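Pili retraction protein PilT (Thermus thermophilus, PDB 5FL3) probably binds and hydrolyses ATP as a P-loop motor of the type II/IV secretion family that powers pilus retraction. Local coordinates at residues T197-A202 with R218-A223; S236-L241 with N248-F253. All blocks are in the same frame, centred on the assembly; numbering follows the deposited sequence.

In the fold
After the N-terminal antiparallel sheet, the chain enters the mixed sheet of the P-loop ATPase part of the fold, where both contacts lie. Helix 195-202 leads into strand 209-212, and interaction 1 closes this loop when helix 218-230 packs back against helix 195-202. The chain then runs through strand 233-238, and interaction 2 closes the next, shorter loop as helix 243-251 returns to the strand's C-terminal end. The two contacts are in series, neither nested nor crossed, with centres about 15 Å apart. Helix 218-230 joins them: Val221 in interaction 1 packs on Ile250 and Phe253 of interaction 2, so that packing runs from helix 195-202 through helix 218-230 to 248-253.

Interaction 1: T197-A202 with R218-A223; sequences TGLKYA and RETVEA
Leu199 meets Ala223 through a single methyl branch: its CD2 reaches within 3.6 Å of Ala223 CB, and the branch point CG follows at 4.1 Å from that same CB. The same CD2 also rests 3.8 Å from the backbone O of Thr220, one helical turn earlier on helix 218-230. Thr220 adds its methyl group more distantly, with CG2 lying 4.3 Å from Leu199 CD2. The leucine methyl thus touches Ala223 CB and the backbone of the preceding turn, while Thr220's own side chain leaves the helix at an angle to the contact.

Leu199 carries its CG anti to the backbone N (chi1 178°), which extends the branch from helix 195-202 across to its neighbour. The small alanine allows the close approach, with 7.4 Å between the CA atoms of Leu199 and Ala223. Beneath the leucine lies the sheet: its side chain also touches Ile210 and Val212 of strand 209-212, the strand that runs between the two helices in sequence. Thr220 is further covered by Tyr196 at the start of helix 195-202, and its OG1 makes a weak hydrogen bond to Asp217.

The charged ends of Arg218 and Glu222 lie away from this interface. Arg218 forms a salt bridge with Glu222 one turn along, although the modelled atoms are too close for its length to be trusted, and Arg218 NH2 has a second partner in Glu258. The contact belongs to the beta-alpha-beta crossover in which helix 218-230 links the parallel strands 209-212 and 233-238. Between segments 197-202 and 218-223 the chemistry is dispersive, one leucine methyl against an alanine methyl and a helical turn, consistent with a fit set by shape and by the shared strand, since neither a charge nor a hydrogen bond joins the two segments.

Interaction 2: S236-L241 with N248-F253; sequences STLHTL and NRIIDF
The side chains of Leu238 and Arg249 cross at about a right angle where strand 233-238 of the P-loop ATPase sheet gives way to a turn and then helix 243-251. The tight part is apolar. With chi1 at -158° the fork of Leu238 is turned out toward the helix, and its two methyls part: CD2 lies 3.8 Å from Arg249 CB and 4.0 Å from Ile250 CG1, while CD1 approaches the edge of the Phe253 ring, near its plane. Thr240 adds CG2 beside it, 3.6 Å from Arg249 CB, and its hydroxyl OG1 is hydrogen-bonded to Thr246 OG1. Ile250 continues inward to Leu137 on strand 134-139 and to Leu266 on helix 259-269.

Toward solvent the contact is looser. The exposed His239 ring, with Thr240 CG2 over one face, meets the Arg249 chain obliquely, CE1 lying 3.9 Å from CG, and ring and guanidinium planes are 78° apart. A bend at chi2 (50°) helps carry the guanidinium back over Phe253. With an alanine at Arg249, CB would still meet Leu238 and Thr240, but His239 would probably lose one of its neighbours and be freer to turn, and Phe253 the group over one ring face. His239 probably belongs to the histidine-containing motif of these secretion ATPases; its side chain is about 6 Å from that of Lys146, which binds ADP. Within 248-253, Arg249 NH1 stands 3.4 Å above the plane of the Phe253 ring, displaced toward its rim.

Interaction 1: T197-A202 with R218-A223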
ATOM      1  N   THR A 197      -8.597   7.871 -15.552  1.00 44.58           N
ATOM      2  CA  THR A 197      -8.322   7.492 -16.941  1.00 41.07           C
ATOM      3  C   THR A 197      -7.984   6.014 -17.051  1.00 38.36           C
ATOM      4  O   THR A 197      -8.477   5.292 -17.922  1.00 31.61           O
ATOM      5  CB  THR A 197      -7.158   8.307 -17.509  1.00 41.25           C
ATOM      6  OG1 THR A 197      -7.554   9.679 -17.574  1.00 47.59           O
ATOM      7  CG2 THR A 197      -6.827   7.857 -18.899  1.00 47.61           C
ATOM      8  N   GLY A 198      -7.127   5.574 -16.147  1.00 37.28           N
ATOM      9  CA  GLY A 198      -6.721   4.192 -16.137  1.00 36.53           C
ATOM     10  C   GLY A 198      -7.893   3.286 -15.824  1.00 33.11           C
ATOM     11  O   GLY A 198      -8.070   2.271 -16.492  1.00 31.88           O
ATOM     12  N   LEU A 199      -8.692   3.658 -14.821  1.00 32.77           N
ATOM     13  CA  LEU A 199      -9.807   2.829 -14.400  1.00 31.19           C
ATOM     14  C   LEU A 199     -10.800   2.747 -15.555  1.00 35.31           C
ATOM     15  O   LEU A 199     -11.239   1.656 -15.939  1.00 36.78           O
ATOM     16  CB  LEU A 199     -10.455   3.374 -13.116  1.00 27.66           C
ATOM     17  CG  LEU A 199     -11.697   2.686 -12.513  1.00 27.68           C
ATOM     18  CD1 LEU A 199     -11.560   1.186 -12.472  1.00 35.22           C
ATOM     19  CD2 LEU A 199     -11.981   3.178 -11.114  1.00 28.25           C
ATOM     20  N   LYS A 200     -11.101   3.895 -16.149  1.00 33.89           N
ATOM     21  CA  LYS A 200     -12.091   3.966 -17.207  1.00 36.48           C
ATOM     22  C   LYS A 200     -11.727   3.087 -18.414  1.00 40.68           C
ATOM     23  O   LYS A 200     -12.564   2.310 -18.903  1.00 38.74           O
ATOM     24  CB  LYS A 200     -12.284   5.420 -17.650  1.00 37.93           C
ATOM     25  CG  LYS A 200     -12.905   5.587 -19.040  1.00 39.94           C
ATOM     26  CD  LYS A 200     -13.075   7.057 -19.314  1.00 45.43           C
ATOM     27  CE  LYS A 200     -13.311   7.370 -20.761  1.00 39.44           C
ATOM     28  NZ  LYS A 200     -13.177   8.843 -20.896  1.00 36.35           N
ATOM     29  N   TYR A 201     -10.494   3.198 -18.899  1.00 35.94           N
ATOM     30  CA  TYR A 201     -10.152   2.448 -20.089  1.00 35.74           C
ATOM     31  C   TYR A 201      -9.904   1.001 -19.733  1.00 32.92           C
ATOM     32  O   TYR A 201     -10.001   0.142 -20.594  1.00 33.60           O
ATOM     33  CB  TYR A 201      -8.954   3.067 -20.818  1.00 36.16           C
ATOM     34  CG  TYR A 201      -9.367   4.273 -21.623  1.00 37.79           C
ATOM     35  CD1 TYR A 201      -9.996   4.128 -22.854  1.00 38.17           C
ATOM     36  CD2 TYR A 201      -9.169   5.560 -21.132  1.00 44.97           C
ATOM     37  CE1 TYR A 201     -10.406   5.234 -23.578  1.00 42.22           C
ATOM     38  CE2 TYR A 201      -9.571   6.675 -21.853  1.00 42.06           C
ATOM     39  CZ  TYR A 201     -10.189   6.505 -23.075  1.00 44.75           C
ATOM     40  OH  TYR A 201     -10.588   7.611 -23.790  1.00 53.33           O
ATOM     41  N   ALA A 202      -9.620   0.715 -18.465  1.00 36.32           N
ATOM     42  CA  ALA A 202      -9.478  -0.683 -18.044  1.00 31.92           C
ATOM     43  C   ALA A 202     -10.782  -1.431 -18.296  1.00 34.20           C
ATOM     44  O   ALA A 202     -10.754  -2.625 -18.624  1.00 32.09           O
ATOM     45  CB  ALA A 202      -9.083  -0.790 -16.581  1.00 31.35           C
ATOM     46  N   ARG A 218     -14.504  11.450  -5.823  1.00 44.77           N
ATOM     47  CA  ARG A 218     -15.784  10.772  -5.781  1.00 47.56           C
ATOM     48  C   ARG A 218     -15.933   9.976  -7.086  1.00 49.24           C
ATOM     49  O   ARG A 218     -16.498   8.867  -7.115  1.00 41.21           O
ATOM     50  CB  ARG A 218     -16.914  11.780  -5.608  1.00 47.47           C
ATOM     51  CG  ARG A 218     -18.266  11.259  -5.972  1.00 50.09           C
ATOM     52  CD  ARG A 218     -19.062  12.317  -6.699  1.00 60.20           C
ATOM     53  NE  ARG A 218     -20.448  11.890  -6.831  1.00 66.97           N
ATOM     54  CZ  ARG A 218     -20.874  11.079  -7.791  1.00 68.17           C
ATOM     55  NH1 ARG A 218     -20.004  10.642  -8.699  1.00 63.76           N
ATOM     56  NH2 ARG A 218     -22.159  10.716  -7.849  1.00 61.46           N
ATOM     57  N   GLU A 219     -15.396  10.563  -8.155  1.00 47.34           N
ATOM     58  CA  GLU A 219     -15.477  10.002  -9.497  1.00 45.82           C
ATOM     59  C   GLU A 219     -14.809   8.638  -9.530  1.00 44.29           C
ATOM     60  O   GLU A 219     -15.405   7.653  -9.979  1.00 46.46           O
ATOM     61  CB  GLU A 219     -14.822  10.935 -10.523  1.00 47.50           C
ATOM     62  CG  GLU A 219     -15.577  12.236 -10.823  1.00 57.02           C
ATOM     63  CD  GLU A 219     -15.559  13.258  -9.677  1.00 62.41           C
ATOM     64  OE1 GLU A 219     -14.645  13.203  -8.827  1.00 59.48           O
ATOM     65  OE2 GLU A 219     -16.462  14.126  -9.635  1.00 64.87           O
ATOM     66  N   THR A 220     -13.573   8.590  -9.045  1.00 43.69           N
ATOM     67  CA  THR A 220     -12.824   7.345  -8.940  1.00 38.25           C
ATOM     68  C   THR A 220     -13.456   6.342  -7.963  1.00 40.40           C
ATOM     69  O   THR A 220     -13.482   5.142  -8.242  1.00 39.75           O
ATOM     70  CB  THR A 220     -11.388   7.620  -8.514  1.00 36.50           C
ATOM     71  OG1 THR A 220     -10.819   8.587  -9.405  1.00 39.92           O
ATOM     72  CG2 THR A 220     -10.576   6.365  -8.587  1.00 33.59           C
ATOM     73  N   VAL A 221     -13.970   6.814  -6.828  1.00 39.75           N
ATOM     74  CA  VAL A 221     -14.575   5.898  -5.855  1.00 39.49           C
ATOM     75  C   VAL A 221     -15.817   5.260  -6.472  1.00 38.34           C
ATOM     76  O   VAL A 221     -16.026   4.045  -6.371  1.00 33.41           O
ATOM     77  CB  VAL A 221     -14.940   6.617  -4.506  1.00 42.52           C
ATOM     78  CG1 VAL A 221     -15.866   5.767  -3.649  1.00 34.12           C
ATOM     79  CG2 VAL A 221     -13.689   6.963  -3.727  1.00 42.30           C
ATOM     80  N   GLU A 222     -16.634   6.079  -7.128  1.00 41.08           N
ATOM     81  CA  GLU A 222     -17.861   5.575  -7.744  1.00 40.22           C
ATOM     82  C   GLU A 222     -17.534   4.595  -8.872  1.00 38.44           C
ATOM     83  O   GLU A 222     -18.165   3.539  -8.991  1.00 37.00           O
ATOM     84  CB  GLU A 222     -18.720   6.728  -8.276  1.00 43.95           C
ATOM     85  CG  GLU A 222     -20.136   6.304  -8.685  1.00 48.72           C
ATOM     86  CD  GLU A 222     -21.034   7.479  -9.059  1.00 49.54           C
ATOM     87  OE1 GLU A 222     -20.513   8.468  -9.598  1.00 54.26           O
ATOM     88  OE2 GLU A 222     -22.258   7.421  -8.810  1.00 53.89           O
ATOM     89  N   ALA A 223     -16.539   4.949  -9.685  1.00 35.83           N
ATOM     90  CA  ALA A 223     -16.169   4.140 -10.835  1.00 33.52           C
ATOM     91  C   ALA A 223     -15.699   2.792 -10.352  1.00 36.29           C
ATOM     92  O   ALA A 223     -16.068   1.756 -10.913  1.00 37.99           O
ATOM     93  CB  ALA A 223     -15.087   4.822 -11.661  1.00 29.34           C
TER

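Interaction 2: S236-L241 with N248-F253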
ATOM      1  N   SER A 236      -8.283  -1.842  -4.136  1.00 27.38           N
ATOM      2  CA  SER A 236      -7.897  -0.450  -3.952  1.00 33.42           C
ATOM      3  C   SER A 236      -7.545  -0.154  -2.509  1.00 33.80           C
ATOM      4  O   SER A 236      -7.620  -1.023  -1.636  1.00 33.64           O
ATOM      5  CB  SER A 236      -8.997   0.500  -4.419  1.00 31.22           C
ATOM      6  OG  SER A 236      -8.456   1.776  -4.687  1.00 30.62           O
ATOM      7  N   THR A 237      -7.141   1.086  -2.276  1.00 34.52           N
ATOM      8  CA  THR A 237      -6.722   1.534  -0.953  1.00 34.87           C
ATOM      9  C   THR A 237      -7.370   2.841  -0.584  1.00 36.81           C
ATOM     10  O   THR A 237      -7.720   3.642  -1.439  1.00 39.41           O
ATOM     11  CB  THR A 237      -5.213   1.747  -0.874  1.00 34.97           C
ATOM     12  OG1 THR A 237      -4.881   2.957  -1.571  1.00 35.67           O
ATOM     13  CG2 THR A 237      -4.479   0.570  -1.505  1.00 33.94           C
ATOM     14  N   LEU A 238      -7.500   3.066   0.712  1.00 43.71           N
ATOM     15  CA  LEU A 238      -7.920   4.359   1.218  1.00 40.65           C
ATOM     16  C   LEU A 238      -6.982   4.657   2.405  1.00 39.45           C
ATOM     17  O   LEU A 238      -6.267   3.770   2.866  1.00 39.87           O
ATOM     18  CB  LEU A 238      -9.409   4.326   1.595  1.00 39.44           C
ATOM     19  CG  LEU A 238     -10.265   5.596   1.676  1.00 44.76           C
ATOM     20  CD1 LEU A 238     -10.265   6.395   0.378  1.00 47.01           C
ATOM     21  CD2 LEU A 238     -11.685   5.238   2.068  1.00 38.91           C
ATOM     22  N   HIS A 239      -6.967   5.898   2.879  1.00 38.08           N
ATOM     23  CA  HIS A 239      -6.060   6.335   3.940  1.00 38.64           C
ATOM     24  C   HIS A 239      -6.571   6.042   5.345  1.00 41.06           C
ATOM     25  O   HIS A 239      -5.869   6.283   6.333  1.00 42.38           O
ATOM     26  CB  HIS A 239      -5.853   7.825   3.818  1.00 46.61           C
ATOM     27  CG  HIS A 239      -7.143   8.589   3.846  1.00 51.83           C
ATOM     28  ND1 HIS A 239      -7.961   8.709   2.737  1.00 48.61           N
ATOM     29  CD2 HIS A 239      -7.785   9.223   4.856  1.00 46.48           C
ATOM     30  CE1 HIS A 239      -9.031   9.411   3.059  1.00 48.94           C
ATOM     31  NE2 HIS A 239      -8.950   9.735   4.338  1.00 49.73           N
ATOM     32  N   THR A 240      -7.799   5.538   5.422  1.00 38.28           N
ATOM     33  CA  THR A 240      -8.530   5.413   6.682  1.00 40.54           C
ATOM     34  C   THR A 240      -8.057   4.300   7.615  1.00 39.27           C
ATOM     35  O   THR A 240      -7.590   3.256   7.171  1.00 40.70           O
ATOM     36  CB  THR A 240     -10.002   5.202   6.399  1.00 36.93           C
ATOM     37  OG1 THR A 240     -10.123   4.248   5.341  1.00 34.43           O
ATOM     38  CG2 THR A 240     -10.623   6.513   5.963  1.00 36.95           C
ATOM     39  N   LEU A 241      -8.228   4.530   8.913  1.00 46.32           N
ATOM     40  CA  LEU A 241      -7.530   3.773   9.956  1.00 44.85           C
ATOM     41  C   LEU A 241      -8.130   2.403  10.214  1.00 45.39           C
ATOM     42  O   LEU A 241      -7.400   1.465  10.551  1.00 49.48           O
ATOM     43  CB  LEU A 241      -7.502   4.564  11.272  1.00 46.05           C
ATOM     44  CG  LEU A 241      -6.750   5.893  11.350  1.00 50.38           C
ATOM     45  CD1 LEU A 241      -5.346   5.727  10.773  1.00 43.40           C
ATOM     46  CD2 LEU A 241      -7.535   7.065  10.680  1.00 56.96           C
ATOM     47  N   ASN A 248     -17.319   4.913   6.326  1.00 40.98           N
ATOM     48  CA  ASN A 248     -17.863   6.264   6.397  1.00 38.73           C
ATOM     49  C   ASN A 248     -17.180   7.200   5.436  1.00 37.55           C
ATOM     50  O   ASN A 248     -17.813   8.098   4.875  1.00 39.04           O
ATOM     51  CB  ASN A 248     -17.754   6.812   7.812  1.00 38.03           C
ATOM     52  CG  ASN A 248     -18.722   6.155   8.747  1.00 43.38           C
ATOM     53  OD1 ASN A 248     -19.864   5.889   8.375  1.00 46.00           O
ATOM     54  ND2 ASN A 248     -18.272   5.854   9.963  1.00 44.77           N
ATOM     55  N   ARG A 249     -15.890   6.981   5.231  1.00 33.81           N
ATOM     56  CA  ARG A 249     -15.147   7.852   4.330  1.00 41.12           C
ATOM     57  C   ARG A 249     -15.618   7.741   2.878  1.00 43.51           C
ATOM     58  O   ARG A 249     -15.813   8.760   2.215  1.00 43.31           O
ATOM     59  CB  ARG A 249     -13.659   7.556   4.405  1.00 40.95           C
ATOM     60  CG  ARG A 249     -12.835   8.643   3.775  1.00 48.51           C
ATOM     61  CD  ARG A 249     -13.270  10.003   4.309  1.00 52.66           C
ATOM     62  NE  ARG A 249     -12.725  11.092   3.509  1.00 56.17           N
ATOM     63  CZ  ARG A 249     -13.323  11.613   2.444  1.00 51.65           C
ATOM     64  NH1 ARG A 249     -14.497  11.144   2.048  1.00 46.50           N
ATOM     65  NH2 ARG A 249     -12.744  12.604   1.777  1.00 50.01           N
ATOM     66  N   ILE A 250     -15.782   6.505   2.399  1.00 37.06           N
ATOM     67  CA  ILE A 250     -16.386   6.233   1.104  1.00 37.36           C
ATOM     68  C   ILE A 250     -17.735   6.918   0.898  1.00 39.04           C
ATOM     69  O   ILE A 250     -17.976   7.507  -0.155  1.00 39.47           O
ATOM     70  CB  ILE A 250     -16.577   4.718   0.897  1.00 38.48           C
ATOM     71  CG1 ILE A 250     -15.231   4.068   0.633  1.00 37.51           C
ATOM     72  CG2 ILE A 250     -17.552   4.437  -0.250  1.00 29.83           C
ATOM     73  CD1 ILE A 250     -15.124   2.740   1.208  1.00 37.69           C
ATOM     74  N   ILE A 251     -18.611   6.829   1.894  1.00 38.62           N
ATOM     75  CA  ILE A 251     -19.923   7.465   1.807  1.00 42.24           C
ATOM     76  C   ILE A 251     -19.790   8.993   1.823  1.00 48.60           C
ATOM     77  O   ILE A 251     -20.444   9.683   1.034  1.00 51.99           O
ATOM     78  CB  ILE A 251     -20.854   7.027   2.950  1.00 40.25           C
ATOM     79  CG1 ILE A 251     -21.155   5.537   2.834  1.00 38.17           C
ATOM     80  CG2 ILE A 251     -22.144   7.839   2.928  1.00 37.75           C
ATOM     81  CD1 ILE A 251     -21.593   4.898   4.133  1.00 41.63           C
ATOM     82  N   ASP A 252     -18.924   9.517   2.692  1.00 44.81           N
ATOM     83  CA  ASP A 252     -18.719  10.958   2.778  1.00 44.27           C
ATOM     84  C   ASP A 252     -18.105  11.557   1.517  1.00 46.48           C
ATOM     85  O   ASP A 252     -17.956  12.770   1.424  1.00 52.05           O
ATOM     86  CB  ASP A 252     -17.847  11.313   3.992  1.00 47.38           C
ATOM     87  CG  ASP A 252     -18.607  11.209   5.313  1.00 49.90           C
ATOM     88  OD1 ASP A 252     -19.833  10.935   5.308  1.00 57.45           O
ATOM     89  OD2 ASP A 252     -17.982  11.411   6.362  1.00 47.15           O
ATOM     90  N   PHE A 253     -17.744  10.729   0.545  1.00 42.14           N
ATOM     91  CA  PHE A 253     -17.296  11.267  -0.735  1.00 48.91           C
ATOM     92  C   PHE A 253     -18.463  11.847  -1.544  1.00 52.21           C
ATOM     93  O   PHE A 253     -18.254  12.592  -2.499  1.00 54.14           O
ATOM     94  CB  PHE A 253     -16.602  10.194  -1.567  1.00 48.08           C
ATOM     95  CG  PHE A 253     -15.127  10.151  -1.397  1.00 46.72           C
ATOM     96  CD1 PHE A 253     -14.329  11.119  -1.969  1.00 45.32           C
ATOM     97  CD2 PHE A 253     -14.530   9.128  -0.672  1.00 43.65           C
ATOM     98  CE1 PHE A 253     -12.958  11.079  -1.818  1.00 47.85           C
ATOM     99  CE2 PHE A 253     -13.163   9.078  -0.524  1.00 41.56           C
ATOM    100  CZ  PHE A 253     -12.375  10.054  -1.093  1.00 46.69           C
TER